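Local coordinates for regulatory protein MarR (Planctomyces limnophilus, PDB 3U2R) that probably binds DNA as a transcription factor of the MarR family, through a winged helix-turn-helix domain, at residues A[89-94]-A[109-114]. Sequence-based numbering, arbitrary orientation.
Sequences RGLVLR and TDAGLK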
ATOM      1  N   ARG A  89      -0.021  39.918 -10.264  1.00 53.17           N
ATOM      2  CA  ARG A  89       1.067  39.491  -9.403  1.00 52.54           C
ATOM      3  C   ARG A  89       2.469  39.640 -10.078  1.00 53.88           C
ATOM      4  O   ARG A  89       3.474  39.300  -9.451  1.00 53.78           O
ATOM      5  CB  ARG A  89       0.885  38.025  -9.004  1.00 55.22           C
ATOM      6  CG  ARG A  89      -0.460  37.657  -8.345  1.00 74.90           C
ATOM      7  CD  ARG A  89      -0.388  37.388  -6.863  1.00 78.29           C
ATOM      8  NE  ARG A  89       0.565  36.342  -6.458  1.00 64.37           N
ATOM      9  CZ  ARG A  89       0.299  35.052  -6.253  1.00 73.80           C
ATOM     10  NH1 ARG A  89      -0.924  34.566  -6.476  1.00 62.20           N
ATOM     11  NH2 ARG A  89       1.255  34.234  -5.828  1.00 60.95           N
ATOM     12  N   GLY A  90       2.546  40.126 -11.318  1.00 48.62           N
ATOM     13  CA  GLY A  90       3.826  40.277 -12.021  1.00 45.32           C
ATOM     14  C   GLY A  90       4.400  38.917 -12.406  1.00 46.91           C
ATOM     15  O   GLY A  90       5.590  38.775 -12.600  1.00 45.24           O
ATOM     16  N   LEU A  91       3.578  37.860 -12.454  1.00 46.07           N
ATOM     17  CA  LEU A  91       4.104  36.514 -12.732  1.00 43.84           C
ATOM     18  C   LEU A  91       4.135  36.194 -14.234  1.00 47.94           C
ATOM     19  O   LEU A  91       4.839  35.259 -14.642  1.00 46.75           O
ATOM     20  CB  LEU A  91       3.275  35.451 -11.989  1.00 43.36           C
ATOM     21  CG  LEU A  91       3.307  35.545 -10.479  1.00 47.27           C
ATOM     22  CD1 LEU A  91       2.340  34.562  -9.920  1.00 47.70           C
ATOM     23  CD2 LEU A  91       4.716  35.281  -9.890  1.00 47.79           C
ATOM     24  N   VAL A  92       3.323  36.906 -15.023  1.00 45.15           N
ATOM     25  CA  VAL A  92       3.243  36.771 -16.475  1.00 44.44           C
ATOM     26  C   VAL A  92       3.203  38.151 -17.110  1.00 48.67           C
ATOM     27  O   VAL A  92       2.897  39.101 -16.422  1.00 49.10           O
ATOM     28  CB  VAL A  92       2.063  35.949 -16.935  1.00 47.39           C
ATOM     29  CG1 VAL A  92       2.092  34.567 -16.323  1.00 46.67           C
ATOM     30  CG2 VAL A  92       0.741  36.675 -16.662  1.00 48.69           C
ATOM     31  N   LEU A  93       3.592  38.260 -18.374  1.00 45.88           N
ATOM     32  CA  LEU A  93       3.581  39.525 -19.118  1.00 45.69           C
ATOM     33  C   LEU A  93       2.707  39.374 -20.371  1.00 49.24           C
ATOM     34  O   LEU A  93       2.944  38.502 -21.188  1.00 45.26           O
ATOM     35  CB  LEU A  93       4.991  39.938 -19.491  1.00 45.67           C
ATOM     36  CG  LEU A  93       5.101  41.311 -20.156  1.00 53.01           C
ATOM     37  CD1 LEU A  93       4.733  42.408 -19.215  1.00 52.61           C
ATOM     38  CD2 LEU A  93       6.416  41.529 -20.695  1.00 54.38           C
ATOM     39  N   ARG A  94       1.727  40.240 -20.528  1.00 49.44           N
ATOM     40  CA  ARG A  94       0.859  40.213 -21.704  1.00 51.06           C
ATOM     41  C   ARG A  94       1.367  41.101 -22.805  1.00 53.75           C
ATOM     42  O   ARG A  94       1.854  42.209 -22.560  1.00 55.23           O
ATOM     43  CB  ARG A  94      -0.557  40.647 -21.339  1.00 53.38           C
ATOM     44  CG  ARG A  94      -1.345  39.558 -20.676  1.00 64.05           C
ATOM     45  CD  ARG A  94      -2.697  40.098 -20.220  1.00 77.06           C
ATOM     46  NE  ARG A  94      -3.653  39.049 -19.879  1.00 83.71           N
ATOM     47  CZ  ARG A  94      -4.627  39.149 -18.977  1.00101.06           C
ATOM     48  NH1 ARG A  94      -5.452  38.133 -18.770  1.00 91.25           N
ATOM     49  NH2 ARG A  94      -4.771  40.260 -18.260  1.00 90.67           N
ATOM     50  N   THR A 109       7.450  35.677 -16.630  1.00 42.14           N
ATOM     51  CA  THR A 109       8.447  36.698 -16.199  1.00 42.44           C
ATOM     52  C   THR A 109       9.485  36.009 -15.358  1.00 45.99           C
ATOM     53  O   THR A 109       9.301  34.841 -15.000  1.00 44.97           O
ATOM     54  CB  THR A 109       7.781  37.771 -15.365  1.00 47.55           C
ATOM     55  OG1 THR A 109       7.201  37.132 -14.231  1.00 40.24           O
ATOM     56  CG2 THR A 109       6.734  38.519 -16.128  1.00 41.27           C
ATOM     57  N   ASP A 110      10.508  36.733 -14.924  1.00 43.67           N
ATOM     58  CA  ASP A 110      11.486  36.149 -13.998  1.00 42.50           C
ATOM     59  C   ASP A 110      10.839  35.720 -12.694  1.00 44.72           C
ATOM     60  O   ASP A 110      11.232  34.706 -12.120  1.00 43.06           O
ATOM     61  CB  ASP A 110      12.600  37.131 -13.670  1.00 43.64           C
ATOM     62  CG  ASP A 110      13.594  37.356 -14.806  1.00 53.47           C
ATOM     63  OD1 ASP A 110      13.442  36.723 -15.871  1.00 55.43           O
ATOM     64  OD2 ASP A 110      14.575  38.072 -14.589  1.00 60.85           O
ATOM     65  N   ALA A 111       9.866  36.501 -12.211  1.00 39.50           N
ATOM     66  CA  ALA A 111       9.215  36.170 -10.954  1.00 40.09           C
ATOM     67  C   ALA A 111       8.287  34.988 -11.086  1.00 45.67           C
ATOM     68  O   ALA A 111       8.150  34.265 -10.110  1.00 50.21           O
ATOM     69  CB  ALA A 111       8.462  37.371 -10.420  1.00 41.72           C
ATOM     70  N   GLY A 112       7.744  34.709 -12.279  1.00 41.74           N
ATOM     71  CA  GLY A 112       6.968  33.482 -12.494  1.00 41.41           C
ATOM     72  C   GLY A 112       7.874  32.266 -12.550  1.00 46.14           C
ATOM     73  O   GLY A 112       7.498  31.177 -12.098  1.00 46.61           O
ATOM     74  N   LEU A 113       9.096  32.433 -13.122  1.00 44.46           N
ATOM     75  CA  LEU A 113      10.089  31.355 -13.135  1.00 45.40           C
ATOM     76  C   LEU A 113      10.517  31.052 -11.677  1.00 45.96           C
ATOM     77  O   LEU A 113      10.594  29.885 -11.263  1.00 46.56           O
ATOM     78  CB  LEU A 113      11.334  31.711 -13.973  1.00 47.00           C
ATOM     79  CG  LEU A 113      11.125  31.706 -15.489  1.00 55.22           C
ATOM     80  CD1 LEU A 113      12.297  32.356 -16.189  1.00 58.33           C
ATOM     81  CD2 LEU A 113      10.995  30.255 -16.025  1.00 62.61           C
ATOM     82  N   LYS A 114      10.802  32.100 -10.917  1.00 53.40           N
ATOM     83  CA  LYS A 114      11.197  31.926  -9.524  1.00 52.35           C
ATOM     84  C   LYS A 114      10.090  31.216  -8.763  1.00 54.31           C
ATOM     85  O   LYS A 114      10.380  30.329  -7.954  1.00 52.68           O
ATOM     86  CB  LYS A 114      11.505  33.278  -8.881  1.00 57.67           C
ATOM     87  CG  LYS A 114      11.728  33.286  -7.353  1.00 72.62           C
ATOM     88  CD  LYS A 114      13.172  33.249  -6.976  1.00 87.52           C
ATOM     89  CE  LYS A 114      13.343  33.278  -5.472  1.00 82.17           C
ATOM     90  NZ  LYS A 114      13.525  31.908  -4.932  1.00 89.13           N
TER
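Leu91 bridges a flat group and the facing helix: its CD1 lies over one face of the Arg89 guanidinium, nearer the border than the middle, and Leu91 CD2 meets Ala111 O at 3.6 Å. The guanidinium NH1 bonds to Glu43 O and its NH2 to Phe42 O, which fixes the rotation of the group. The contact belongs to the winged helix fold of MarR proteins. It joins the turn between helix 78-88 and the first wing strand to the start of helix 110-148, where the second wing strand ends. Gly90 closes helix 78-88 in a Schellman motif. Gly90 O accepts a hydrogen bond from Thr109 OG1 at 2.8 Å, with the donor tilted 21° from the carbonyl plane. Thr109 is the N-cap of helix 110-148. Its chi1 of 59° flanks OG1 with both backbone bonds, and from there Thr109 OG1 also accepts the capping bond from Gly112 N at 3.2 Å. One hydroxyl thus links the C-terminal end of helix 78-88 to the N-terminus of helix 110-148. A valine in place of this threonine would probably leave Gly90 O without its hydroxyl donor and Gly112 N without the capping acceptor. Thr109 CG2 packs on Leu93 CB, 4.0 Å away. Thr109 N gives Leu91 O a weak bond. Gly112 CA lies 3.5 Å from Leu91 O in a CA-H...O contact.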